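Local coordinates for protein Non-ribosomal peptide synthetase (Streptomyces halstedii, PDB 3WV4) that belongs to the non-ribosomal peptide synthetases and has the fold of the AMP-binding enzymes of the ANL clan, at residues Q216-A221 / H396-Y401; S223-V228 / C345-I350; T391-H396 / A420-T425; Y340-C345 / T425-H430; V243-G248 / P286-L291. All blocks are in the same frame, centred on the assembly; numbering follows the deposited sequence.

Interaction 1: Q216-A221 / H396-Y401; sequences QQIVFA and HVMAGY
The Phe-220 ring turns an edge to His-396: CB of His-396 lies in the ring plane, 3.8 Å from Phe-220 CD2. The backbone N of His-396 comes to the same CD2 at 3.6 Å, but obliquely. The imidazole leads away from the helix, since its CG sits between the backbone N and the carbonyl carbon (chi1 58°). CB of His-396 itself makes the contact, also meeting Ala-221 CB at 4.1 Å. A second flat group, the carboxamide of Gln-217, holds its partner almost in its own plane: NE2 donates to O of Val-397 over 3.3 Å with an N-H...O angle of 155°. Seen from the acceptor, the donor is tilted 19° from the carbonyl plane.

These groups join helix 215-229 to the loop that leaves strand 388-393 and runs toward helix 405-411, a contact internal to the AMP-binding enzyme fold. Next to the amide, at CB of Gln-217, the packing becomes apolar. The Met-398 chain, bent at chi2, swings its end back to the helix, so that SD lies 3.5 Å from Gln-217 CB and the terminal CE 3.8 Å from the same atom. Ile-218, whose CB points away, still brings CG1 to 4.5 Å from Met-398 CE. Tyr-250 of helix 246-258 packs on Ile-218, Ala-221 and Met-398, while Ala-399 and Gly-400 make backbone hydrogen bonds to Ala-212 of strand 210-214.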
# COMPACT_ATOMS: atom_id res chain seq x y z
N GLN A 216 -5.31 0.52 12.89
CA GLN A 216 -6.24 1.64 12.73
C GLN A 216 -5.75 2.70 11.78
O GLN A 216 -6.53 3.31 11.08
CB GLN A 216 -6.49 2.46 14.00
CG GLN A 216 -5.95 2.01 15.29
CD GLN A 216 -6.31 2.96 16.42
OE1 GLN A 216 -5.48 3.26 17.28
NE2 GLN A 216 -7.53 3.44 16.42
N GLN A 217 -4.46 3.04 11.88
CA GLN A 217 -3.88 4.05 11.01
C GLN A 217 -4.07 3.62 9.54
O GLN A 217 -4.36 4.43 8.67
CB GLN A 217 -2.39 4.23 11.29
CG GLN A 217 -2.04 5.15 12.43
CD GLN A 217 -1.93 4.43 13.76
OE1 GLN A 217 -2.70 3.52 14.05
NE2 GLN A 217 -0.97 4.81 14.55
N ILE A 218 -3.87 2.33 9.29
CA ILE A 218 -3.89 1.80 7.94
C ILE A 218 -5.29 1.95 7.38
O ILE A 218 -5.47 2.51 6.33
CB ILE A 218 -3.44 0.31 7.87
CG1 ILE A 218 -1.91 0.17 8.14
CG2 ILE A 218 -3.67 -0.28 6.48
CD1 ILE A 218 -1.47 -1.30 8.29
N VAL A 219 -6.28 1.52 8.14
CA VAL A 219 -7.65 1.60 7.71
C VAL A 219 -8.01 3.03 7.56
O VAL A 219 -8.65 3.42 6.56
CB VAL A 219 -8.56 0.89 8.71
CG1 VAL A 219 -10.04 1.09 8.38
CG2 VAL A 219 -8.26 -0.61 8.71
N PHE A 220 -7.61 3.87 8.51
CA PHE A 220 -7.93 5.29 8.41
C PHE A 220 -7.35 5.89 7.16
O PHE A 220 -8.04 6.52 6.37
CB PHE A 220 -7.42 6.09 9.62
CG PHE A 220 -7.54 7.53 9.40
CD1 PHE A 220 -8.76 8.13 9.56
CD2 PHE A 220 -6.51 8.26 8.84
CE1 PHE A 220 -8.95 9.45 9.27
CE2 PHE A 220 -6.69 9.62 8.56
CZ PHE A 220 -7.92 10.19 8.76
N ALA A 221 -6.06 5.68 6.94
CA ALA A 221 -5.46 6.25 5.75
C ALA A 221 -6.12 5.74 4.49
O ALA A 221 -6.32 6.50 3.56
CB ALA A 221 -3.93 6.00 5.71
N HIS A 396 -3.47 9.01 10.71
CA HIS A 396 -2.68 8.26 9.72
C HIS A 396 -1.21 8.22 10.12
O HIS A 396 -0.44 7.45 9.54
CB HIS A 396 -2.81 8.88 8.34
CG HIS A 396 -2.37 10.31 8.25
ND1 HIS A 396 -2.42 11.20 9.31
CD2 HIS A 396 -1.95 11.03 7.19
CE1 HIS A 396 -2.00 12.39 8.91
NE2 HIS A 396 -1.72 12.31 7.63
N VAL A 397 -0.81 9.12 11.05
CA VAL A 397 0.58 9.16 11.49
C VAL A 397 0.86 7.82 12.14
O VAL A 397 0.20 7.49 13.10
CB VAL A 397 0.83 10.24 12.51
CG1 VAL A 397 2.26 10.04 13.08
CG2 VAL A 397 0.66 11.62 11.86
N MET A 398 1.83 7.08 11.61
CA MET A 398 2.06 5.70 12.01
C MET A 398 2.79 5.68 13.34
O MET A 398 3.07 6.73 13.90
CB MET A 398 2.88 4.96 10.91
CG MET A 398 2.11 4.81 9.60
SD MET A 398 0.68 3.70 9.75
CE MET A 398 -0.16 4.28 8.25
N ALA A 399 3.06 4.50 13.86
CA ALA A 399 3.55 4.34 15.21
C ALA A 399 5.06 4.57 15.43
O ALA A 399 5.48 4.31 16.51
CB ALA A 399 3.21 2.95 15.70
N GLY A 400 5.84 5.04 14.46
CA GLY A 400 7.28 5.13 14.62
C GLY A 400 7.96 4.07 13.76
O GLY A 400 7.31 3.43 12.92
N TYR A 401 9.28 3.91 13.96
CA TYR A 401 10.06 2.90 13.31
C TYR A 401 10.18 1.69 14.20
O TYR A 401 10.25 1.82 15.41
CB TYR A 401 11.44 3.44 12.96
CG TYR A 401 11.39 4.69 12.11
CD1 TYR A 401 10.91 4.63 10.80
CD2 TYR A 401 11.77 5.92 12.61
CE1 TYR A 401 10.85 5.77 10.01
CE2 TYR A 401 11.72 7.07 11.83
CZ TYR A 401 11.26 6.99 10.52
OH TYR A 401 11.17 8.14 9.74

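Interaction 2: S223-V228 / C345-I350; sequences SSINAV and CKRISI
Ile-225 reaches from its helix into the angle between Lys-346 and Arg-347, and here the contact is tight. Its CD1 lies 3.5 Å from Arg-347 NH1 and 3.8 Å from Lys-346 CE, and its CG2 branch comes within 3.6 Å of the same NH1. The isoleucine crosses both long side chains at about a right angle, meeting the guanidinium obliquely. Lys-346 CE lies 3.7 Å above one face of that guanidinium, toward its rim. The ammonium group goes beyond the contact, where NZ is hydrogen-bonded to the carbonyl O of Asp-246.

The strand side belongs to the large mixed sheet of the fold. Tyr-340 of strand 335-340 pairs with two successive residues, Ile-348 and Ser-349, a classic beta bulge just before Ile-350. CB of Ile-350 points toward helix 215-229, and CD1 meets Ile-225 CG2 at 4.0 Å.

Toward the more open end, contact thins to a single apolar pair. Partly exposed Val-228 has CG1 anti to its backbone N (chi1 -168°), which carries that methyl to 3.7 Å from Ile-350 CG2. Val-228 and Ile-350 run antiparallel alongside one another, and Pro-368 also packs against Val-228.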
# COMPACT_ATOMS: atom_id res chain seq x y z
N SER A 223 -9.30 4.84 4.07
CA SER A 223 -10.62 5.55 3.99
C SER A 223 -10.42 7.00 3.62
O SER A 223 -11.20 7.59 2.89
CB SER A 223 -11.38 5.43 5.33
OG SER A 223 -10.74 6.23 6.35
N SER A 224 -9.35 7.59 4.09
CA SER A 224 -9.14 9.04 3.79
C SER A 224 -8.69 9.30 2.36
O SER A 224 -9.15 10.24 1.68
CB SER A 224 -8.12 9.62 4.78
OG SER A 224 -7.87 10.97 4.52
N ILE A 225 -7.75 8.51 1.89
CA ILE A 225 -7.34 8.59 0.49
C ILE A 225 -8.57 8.40 -0.42
O ILE A 225 -8.82 9.12 -1.42
CB ILE A 225 -6.27 7.49 0.20
CG1 ILE A 225 -4.93 7.84 0.83
CG2 ILE A 225 -6.11 7.35 -1.28
CD1 ILE A 225 -3.99 6.66 1.02
N ASN A 226 -9.36 7.41 -0.08
CA ASN A 226 -10.50 7.05 -0.91
C ASN A 226 -11.60 8.09 -0.85
O ASN A 226 -12.25 8.32 -1.87
CB ASN A 226 -11.14 5.72 -0.60
CG ASN A 226 -11.99 5.27 -1.76
OD1 ASN A 226 -11.65 5.49 -2.92
ND2 ASN A 226 -13.13 4.80 -1.48
N ALA A 227 -11.73 8.81 0.26
CA ALA A 227 -12.71 9.94 0.32
C ALA A 227 -12.34 10.99 -0.73
O ALA A 227 -13.19 11.70 -1.22
CB ALA A 227 -12.71 10.57 1.69
N VAL A 228 -11.05 11.13 -1.03
CA VAL A 228 -10.64 12.09 -2.08
C VAL A 228 -10.70 11.48 -3.51
O VAL A 228 -11.18 12.09 -4.42
CB VAL A 228 -9.22 12.70 -1.87
CG1 VAL A 228 -9.02 13.87 -2.80
CG2 VAL A 228 -9.00 13.18 -0.47
N CYS A 345 3.52 8.23 7.29
CA CYS A 345 2.06 8.40 7.50
C CYS A 345 1.19 7.99 6.30
O CYS A 345 0.07 8.45 6.12
CB CYS A 345 1.82 9.85 7.86
SG CYS A 345 2.12 11.02 6.56
N LYS A 346 1.73 7.13 5.45
CA LYS A 346 1.18 6.73 4.16
C LYS A 346 1.11 7.83 3.15
O LYS A 346 1.70 7.68 2.06
CB LYS A 346 -0.16 6.03 4.29
CG LYS A 346 -0.79 5.64 2.98
CD LYS A 346 0.11 5.01 1.91
CE LYS A 346 -0.71 4.74 0.63
NZ LYS A 346 0.01 4.03 -0.49
N ARG A 347 0.35 8.89 3.44
CA ARG A 347 0.16 9.94 2.47
C ARG A 347 -0.16 11.25 3.15
O ARG A 347 -0.74 11.29 4.25
CB ARG A 347 -0.89 9.53 1.42
CG ARG A 347 -0.93 10.44 0.24
CD ARG A 347 -1.58 9.87 -1.00
NE ARG A 347 -0.78 8.79 -1.55
CZ ARG A 347 -1.28 7.65 -2.04
NH1 ARG A 347 -2.62 7.49 -2.12
NH2 ARG A 347 -0.48 6.73 -2.54
N ILE A 348 0.22 12.33 2.51
CA ILE A 348 0.10 13.64 3.13
C ILE A 348 -0.93 14.51 2.48
O ILE A 348 -1.73 15.17 3.20
CB ILE A 348 1.46 14.37 3.09
CG1 ILE A 348 2.33 13.58 4.06
CG2 ILE A 348 1.30 15.83 3.53
CD1 ILE A 348 3.81 13.85 4.12
N SER A 349 -0.88 14.60 1.17
CA SER A 349 -1.76 15.49 0.44
C SER A 349 -2.16 14.85 -0.84
O SER A 349 -1.41 13.99 -1.41
CB SER A 349 -1.07 16.82 0.12
OG SER A 349 -0.01 16.61 -0.85
N ILE A 350 -3.36 15.22 -1.28
CA ILE A 350 -3.89 14.82 -2.58
C ILE A 350 -4.59 16.01 -3.22
O ILE A 350 -5.26 16.74 -2.55
CB ILE A 350 -4.92 13.65 -2.46
CG1 ILE A 350 -4.27 12.43 -1.87
CG2 ILE A 350 -5.54 13.35 -3.82
CD1 ILE A 350 -5.25 11.26 -1.72

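Interaction 3: T391-H396 / A420-T425; sequences TVTGPH and AMRLHT
Val-392 and Leu-423 exchange a reciprocal pair of backbone hydrogen bonds: N of Val-392 gives to O of Leu-423 at 2.9 Å, and N of Leu-423 gives to O of Val-392 at 2.8 Å. A CA-H...O contact supplements them, with Thr-391 CA 3.2 Å from Leu-423 O.

The pairing is antiparallel, the short strands running at 155° to each other, with Val-392 and Leu-423 the hydrogen-bonded pair and Thr-391 and His-424 the non-hydrogen-bonded one. It places strand 422-425 beside strand 388-393, whose other neighbour here is strand 371-375.

Among side-chain contacts, the Thr-391/His-424 side has a CH-pi interaction. CG2 of Thr-391 is 4.1 Å from the centroid of the His-424 ring, 28° off its normal. The two side chains lie side by side and point the same way, and ND1 of His-424 is hydrogen-bonded to Glu-389. On the other face Val-392 CB and Leu-423 CB approach to 4.2 Å.

Polar and charged groups follow. Arg-422, bent at chi2 and chi3, passes CD 3.3 Å from Thr-391 OG1 and forms a salt bridge with Glu-373, whose carbonyl O is also hydrogen-bonded to Thr-391 OG1. Past the paired residues a water bridges the two segments, accepting from Gly-394 N at 2.9 Å and donating to Met-421 O at 2.6 Å.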
# COMPACT_ATOMS: atom_id res chain seq x y z
N THR A 391 5.00 19.61 8.37
CA THR A 391 4.73 18.69 9.47
C THR A 391 3.29 18.25 9.33
O THR A 391 2.51 18.93 8.68
CB THR A 391 5.02 19.23 10.88
OG1 THR A 391 3.96 20.11 11.31
CG2 THR A 391 6.36 19.94 10.92
N VAL A 392 2.96 17.12 9.97
CA VAL A 392 1.71 16.44 9.80
C VAL A 392 1.19 15.88 11.11
O VAL A 392 1.94 15.28 11.89
CB VAL A 392 1.92 15.26 8.86
CG1 VAL A 392 0.66 14.43 8.74
CG2 VAL A 392 2.38 15.76 7.50
N THR A 393 -0.10 16.00 11.31
CA THR A 393 -0.75 15.44 12.47
C THR A 393 -2.03 14.69 12.07
O THR A 393 -2.76 15.13 11.22
CB THR A 393 -1.03 16.63 13.43
OG1 THR A 393 0.23 17.09 13.94
CG2 THR A 393 -1.89 16.21 14.55
N GLY A 394 -2.33 13.56 12.68
CA GLY A 394 -3.59 12.93 12.44
C GLY A 394 -3.58 11.43 12.57
O GLY A 394 -2.56 10.83 12.92
N PRO A 395 -4.73 10.82 12.29
CA PRO A 395 -4.94 9.42 12.59
C PRO A 395 -4.28 8.48 11.60
O PRO A 395 -4.53 7.29 11.64
CB PRO A 395 -6.47 9.25 12.55
CG PRO A 395 -7.02 10.65 12.57
CD PRO A 395 -5.98 11.49 11.90
N HIS A 396 -3.47 9.01 10.71
CA HIS A 396 -2.68 8.26 9.72
C HIS A 396 -1.21 8.22 10.12
O HIS A 396 -0.44 7.45 9.54
CB HIS A 396 -2.81 8.88 8.34
CG HIS A 396 -2.37 10.31 8.25
ND1 HIS A 396 -2.42 11.20 9.31
CD2 HIS A 396 -1.95 11.03 7.19
CE1 HIS A 396 -2.00 12.39 8.91
NE2 HIS A 396 -1.72 12.31 7.63
N ALA A 420 5.16 9.75 18.22
CA ALA A 420 4.40 10.82 18.83
C ALA A 420 3.48 11.41 17.79
O ALA A 420 3.47 11.00 16.63
CB ALA A 420 5.32 11.87 19.36
N MET A 421 2.70 12.38 18.25
CA MET A 421 1.58 12.89 17.51
C MET A 421 1.93 13.87 16.39
O MET A 421 1.04 14.21 15.65
CB MET A 421 0.53 13.51 18.49
CG MET A 421 0.97 14.82 19.15
SD MET A 421 -0.09 15.49 20.46
CE MET A 421 0.27 14.42 21.87
N ARG A 422 3.17 14.36 16.24
CA ARG A 422 3.48 15.24 15.10
C ARG A 422 4.62 14.71 14.29
O ARG A 422 5.73 14.52 14.80
CB ARG A 422 3.77 16.67 15.53
CG ARG A 422 4.39 17.54 14.43
CD ARG A 422 3.87 18.97 14.42
NE ARG A 422 3.53 19.44 15.75
CZ ARG A 422 2.56 20.31 16.02
NH1 ARG A 422 1.83 20.82 15.03
NH2 ARG A 422 2.32 20.67 17.28
N LEU A 423 4.35 14.42 13.02
CA LEU A 423 5.40 13.92 12.13
C LEU A 423 6.11 15.07 11.50
O LEU A 423 5.49 15.92 10.86
CB LEU A 423 4.82 13.04 11.02
CG LEU A 423 5.79 12.65 9.92
CD1 LEU A 423 6.81 11.67 10.48
CD2 LEU A 423 5.04 12.10 8.69
N HIS A 424 7.43 15.09 11.63
CA HIS A 424 8.28 16.07 10.98
C HIS A 424 8.91 15.41 9.78
O HIS A 424 9.70 14.47 9.93
CB HIS A 424 9.38 16.55 11.97
CG HIS A 424 8.84 17.36 13.10
ND1 HIS A 424 9.05 18.73 13.20
CD2 HIS A 424 8.11 17.01 14.18
CE1 HIS A 424 8.45 19.18 14.29
NE2 HIS A 424 7.87 18.16 14.90
N THR A 425 8.58 15.89 8.59
CA THR A 425 8.91 15.16 7.38
C THR A 425 10.32 15.37 6.86
O THR A 425 10.80 14.60 6.01
CB THR A 425 8.00 15.61 6.23
OG1 THR A 425 8.31 16.97 5.90
CG2 THR A 425 6.49 15.46 6.60
O HOH W 1 -0.98 12.62 15.11

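Interaction 4: Y340-C345 / T425-H430; sequences YGQTEC and TGDYGH
Tyr-340 and Asp-427 come from opposite directions and overlap at their ends, the ring and the carboxylate turned 49° apart. Tyr-340 OH donates to Asp-427 OD2 over 2.8 Å, and OD2 accepts on its anti lone pair, the one away from the other carboxylate oxygen. OD2 sits at the ring edge, near the ring plane, and is also 3.5 Å from Tyr-340 CE1. The phenol is thus met along its rim; Phe-439 meets the same ring edge-to-face.

Gln-342 crosses Thr-425 obliquely. Its chain is extended beyond CG, and this length carries the amide to the backbone of the opposing segment, where NE2 donates to Thr-425 O at 2.8 Å with an N-H...O angle of 153°. The donor lies in the carbonyl plane and on a lone pair, while the acceptor is nearly in the plane of the Gln-342 amide; flatness on both sides supports a well-directed bond that would favour this rotation of the carboxamide.

Thr-425 in turn shapes the corner. A chi1 of 67° turns OG1 back over the main chain, where it accepts from Asp-427 N at 2.8 Å, and this ST turn holds the chain as it bends at Gly-426, whose positive phi favours glycine. OG1 is also hydrogen-bonded to Ile-390 O. The aspartate that receives Tyr-340 is therefore positioned by the threonine just ahead of the bend. In sequence, the Tyr-Gly-Gln-Thr-Glu run of 340-344 and the Thr-Gly-Asp of 425-427 correspond to core motifs A5 (usually YGPTE) and A7 (TGD) of the AMP-binding enzymes, brought together here across the fold.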
# COMPACT_ATOMS: atom_id res chain seq x y z
N TYR A 340 1.16 13.56 -2.66
CA TYR A 340 2.46 13.60 -1.99
C TYR A 340 2.31 12.89 -0.68
O TYR A 340 1.25 12.96 -0.02
CB TYR A 340 2.91 15.05 -1.79
CG TYR A 340 3.84 15.25 -0.65
CD1 TYR A 340 5.19 14.76 -0.71
CD2 TYR A 340 3.46 15.98 0.48
CE1 TYR A 340 6.07 14.99 0.34
CE2 TYR A 340 4.33 16.18 1.54
CZ TYR A 340 5.64 15.70 1.46
OH TYR A 340 6.50 15.88 2.54
N GLY A 341 3.33 12.14 -0.31
CA GLY A 341 3.31 11.45 0.94
C GLY A 341 4.66 10.89 1.33
O GLY A 341 5.61 10.98 0.56
N GLN A 342 4.72 10.30 2.52
CA GLN A 342 5.86 9.52 3.01
C GLN A 342 5.29 8.29 3.62
O GLN A 342 4.18 8.33 4.14
CB GLN A 342 6.60 10.25 4.17
CG GLN A 342 7.50 11.40 3.75
CD GLN A 342 8.25 12.04 4.93
OE1 GLN A 342 7.97 11.80 6.11
NE2 GLN A 342 9.23 12.81 4.60
N THR A 343 6.12 7.26 3.72
CA THR A 343 5.76 6.03 4.40
C THR A 343 5.37 6.21 5.86
O THR A 343 4.40 5.58 6.34
CB THR A 343 6.92 5.03 4.27
OG1 THR A 343 7.22 4.83 2.89
CG2 THR A 343 6.50 3.72 4.84
N GLU A 344 5.99 7.19 6.52
CA GLU A 344 5.75 7.48 7.93
C GLU A 344 4.30 7.83 8.28
O GLU A 344 3.86 7.66 9.46
CB GLU A 344 6.70 8.62 8.37
CG GLU A 344 8.15 8.21 8.60
CD GLU A 344 9.01 8.07 7.32
OE1 GLU A 344 8.51 8.06 6.17
OE2 GLU A 344 10.22 7.90 7.49
N CYS A 345 3.52 8.23 7.29
CA CYS A 345 2.06 8.40 7.50
C CYS A 345 1.19 7.99 6.30
O CYS A 345 0.07 8.45 6.12
CB CYS A 345 1.82 9.85 7.86
SG CYS A 345 2.12 11.02 6.56
N THR A 425 8.58 15.89 8.59
CA THR A 425 8.91 15.16 7.38
C THR A 425 10.32 15.37 6.86
O THR A 425 10.80 14.60 6.01
CB THR A 425 8.00 15.61 6.23
OG1 THR A 425 8.31 16.97 5.90
CG2 THR A 425 6.49 15.46 6.60
N GLY A 426 10.96 16.47 7.25
CA GLY A 426 12.23 16.85 6.68
C GLY A 426 12.06 17.41 5.30
O GLY A 426 13.03 17.67 4.61
N ASP A 427 10.84 17.63 4.85
CA ASP A 427 10.64 18.32 3.59
C ASP A 427 10.27 19.76 3.94
O ASP A 427 9.71 20.04 5.01
CB ASP A 427 9.57 17.64 2.75
CG ASP A 427 10.03 16.29 2.17
OD1 ASP A 427 11.24 16.11 1.91
OD2 ASP A 427 9.15 15.42 1.96
N TYR A 428 10.54 20.68 3.02
CA TYR A 428 10.21 22.07 3.25
C TYR A 428 9.23 22.57 2.20
O TYR A 428 9.30 22.21 1.04
CB TYR A 428 11.50 22.93 3.24
CG TYR A 428 12.27 22.71 4.44
CD1 TYR A 428 12.26 23.62 5.49
CD2 TYR A 428 13.05 21.57 4.57
CE1 TYR A 428 12.99 23.38 6.63
CE2 TYR A 428 13.78 21.33 5.70
CZ TYR A 428 13.74 22.24 6.72
OH TYR A 428 14.50 21.99 7.83
N GLY A 429 8.35 23.47 2.60
CA GLY A 429 7.39 24.05 1.66
C GLY A 429 6.44 25.01 2.37
O GLY A 429 6.71 25.46 3.50
N HIS A 430 5.34 25.33 1.70
CA HIS A 430 4.44 26.33 2.22
C HIS A 430 3.00 26.01 1.84
O HIS A 430 2.75 25.29 0.88
CB HIS A 430 4.87 27.73 1.71
CG HIS A 430 4.68 27.94 0.24
ND1 HIS A 430 5.65 27.65 -0.68
CD2 HIS A 430 3.64 28.44 -0.46
CE1 HIS A 430 5.21 27.96 -1.90
NE2 HIS A 430 3.98 28.41 -1.79

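Interaction 5: V243-G248 / P286-L291; sequences VSWDFG and PIVPSL
Phe-247 meets Pro-286 with the end of a side chain whose CB lies 3.5 Å above the plane of the Trp-245 ring, over its centre. From there a chi1 of -166° swings the ring away from the backbone N, sending it from the start of helix 246-258 toward the end of strand 284-287. Along one edge CE1 comes to 3.8 Å from Pro-286 CB. At the tip CZ is closer to that same CB, 3.4 Å, with the proline carbon oblique to the ring. Along the other edge CE2 lies 3.6 Å from the carbonyl O of Ile-287, an oxygen placed at the ring edge and in its plane, and 4.3 Å from Val-288 CG2.

That methyl touches Trp-245 as well: CG2 of Val-288 is 3.7 Å from CH2, at the edge of the indole. Trp-245 and Val-288 occupy the N-cap positions of helices 246-258 and 289-300, so the contact sets the start of helix 246-258 against the turn from strand 284-287 into helix 289-300.

Carbon against carbon makes up nearly all of this contact, which implies cohesion by dispersion and burial of apolar surface; the carbonyl oxygen at the electropositive rim of Phe-247 probably adds a weak electrostatic attraction.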
# COMPACT_ATOMS: atom_id res chain seq x y z
N VAL A 243 2.74 -5.18 -4.47
CA VAL A 243 1.93 -5.12 -3.24
C VAL A 243 2.77 -5.25 -1.96
O VAL A 243 2.21 -5.26 -0.86
CB VAL A 243 0.77 -6.12 -3.28
CG1 VAL A 243 -0.12 -5.81 -4.47
CG2 VAL A 243 1.26 -7.56 -3.34
N SER A 244 4.09 -5.32 -2.13
CA SER A 244 5.10 -5.22 -1.05
C SER A 244 5.61 -3.81 -0.80
O SER A 244 6.37 -3.56 0.11
CB SER A 244 6.34 -6.03 -1.45
OG SER A 244 5.98 -7.35 -1.84
N TRP A 245 5.25 -2.90 -1.69
CA TRP A 245 5.48 -1.48 -1.54
C TRP A 245 4.11 -0.94 -1.05
O TRP A 245 3.05 -1.44 -1.42
CB TRP A 245 5.95 -0.97 -2.92
CG TRP A 245 5.98 0.52 -3.15
CD1 TRP A 245 5.96 1.53 -2.22
CD2 TRP A 245 6.09 1.17 -4.43
NE1 TRP A 245 6.01 2.76 -2.83
CE2 TRP A 245 6.10 2.58 -4.18
CE3 TRP A 245 6.18 0.71 -5.75
CZ2 TRP A 245 6.19 3.53 -5.21
CZ3 TRP A 245 6.27 1.65 -6.77
CH2 TRP A 245 6.28 3.05 -6.49
N ASP A 246 4.13 -0.01 -0.12
CA ASP A 246 2.89 0.49 0.42
C ASP A 246 1.94 1.07 -0.67
O ASP A 246 0.72 1.15 -0.50
CB ASP A 246 3.14 1.45 1.60
CG ASP A 246 3.81 2.75 1.21
OD1 ASP A 246 4.15 2.93 0.02
OD2 ASP A 246 3.99 3.61 2.13
N PHE A 247 2.50 1.43 -1.82
CA PHE A 247 1.70 1.95 -2.91
C PHE A 247 0.74 0.87 -3.37
O PHE A 247 -0.47 1.05 -3.29
CB PHE A 247 2.59 2.50 -4.05
CG PHE A 247 1.86 3.37 -5.06
CD1 PHE A 247 0.58 3.91 -4.79
CD2 PHE A 247 2.46 3.68 -6.27
CE1 PHE A 247 -0.06 4.70 -5.71
CE2 PHE A 247 1.81 4.51 -7.19
CZ PHE A 247 0.56 5.00 -6.91
N GLY A 248 1.26 -0.28 -3.75
CA GLY A 248 0.40 -1.40 -4.15
C GLY A 248 -0.42 -1.99 -3.01
O GLY A 248 -1.56 -2.41 -3.20
N PRO A 286 -2.79 3.20 -10.88
CA PRO A 286 -1.75 4.00 -10.19
C PRO A 286 -0.51 3.99 -11.07
O PRO A 286 -0.23 2.98 -11.72
CB PRO A 286 -1.55 3.25 -8.85
CG PRO A 286 -2.15 1.90 -9.05
CD PRO A 286 -3.23 2.04 -10.09
N ILE A 287 0.21 5.10 -11.10
CA ILE A 287 1.42 5.20 -11.92
C ILE A 287 2.56 5.89 -11.17
O ILE A 287 2.38 6.48 -10.11
CB ILE A 287 1.17 6.05 -13.20
CG1 ILE A 287 0.67 7.44 -12.80
CG2 ILE A 287 0.17 5.36 -14.12
CD1 ILE A 287 0.78 8.45 -13.91
N VAL A 288 3.72 5.84 -11.83
CA VAL A 288 4.95 6.52 -11.46
C VAL A 288 5.46 7.14 -12.78
O VAL A 288 5.09 6.67 -13.87
CB VAL A 288 5.89 5.44 -10.88
CG1 VAL A 288 7.33 5.88 -10.81
CG2 VAL A 288 5.42 4.99 -9.52
N PRO A 289 6.26 8.25 -12.71
CA PRO A 289 6.67 8.88 -13.98
C PRO A 289 7.15 7.91 -15.05
O PRO A 289 6.74 8.03 -16.23
CB PRO A 289 7.77 9.83 -13.54
CG PRO A 289 7.30 10.29 -12.20
CD PRO A 289 6.70 9.05 -11.56
N SER A 290 7.98 6.94 -14.64
CA SER A 290 8.58 6.03 -15.59
C SER A 290 7.50 5.19 -16.27
O SER A 290 7.46 5.15 -17.49
CB SER A 290 9.69 5.19 -14.96
OG SER A 290 9.13 4.17 -14.14
N LEU A 291 6.58 4.62 -15.51
CA LEU A 291 5.43 3.93 -16.11
C LEU A 291 4.51 4.82 -16.98
O LEU A 291 3.99 4.37 -18.01
CB LEU A 291 4.59 3.27 -15.01
CG LEU A 291 3.46 2.34 -15.44
CD1 LEU A 291 3.94 1.31 -16.44
CD2 LEU A 291 2.84 1.64 -14.22

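In the fold
Interactions 1 and 2 use successive parts of helix 215-229, their centres 11 Å apart, and interactions 1 and 3 share His-396. Interactions 3 and 4 meet at Thr-425, with centres 10 Å apart, and interactions 2 and 4 at Cys-345. Interactions 2 to 5 all reach the large mixed sheet. Interaction 5, whose centre is about 23 Å from that of interaction 3, touches interactions 2 and 4. Along the chain, interaction 5 is nested inside interaction 2, and interaction 2 inside interaction 1, whereas interaction 3 is nested inside interaction 4; interactions 1 and 3 cross, as do 2 and 4. Helices 215-229 and 246-258 are thereby tied to the later strands and loops, giving one continuous body of contacts.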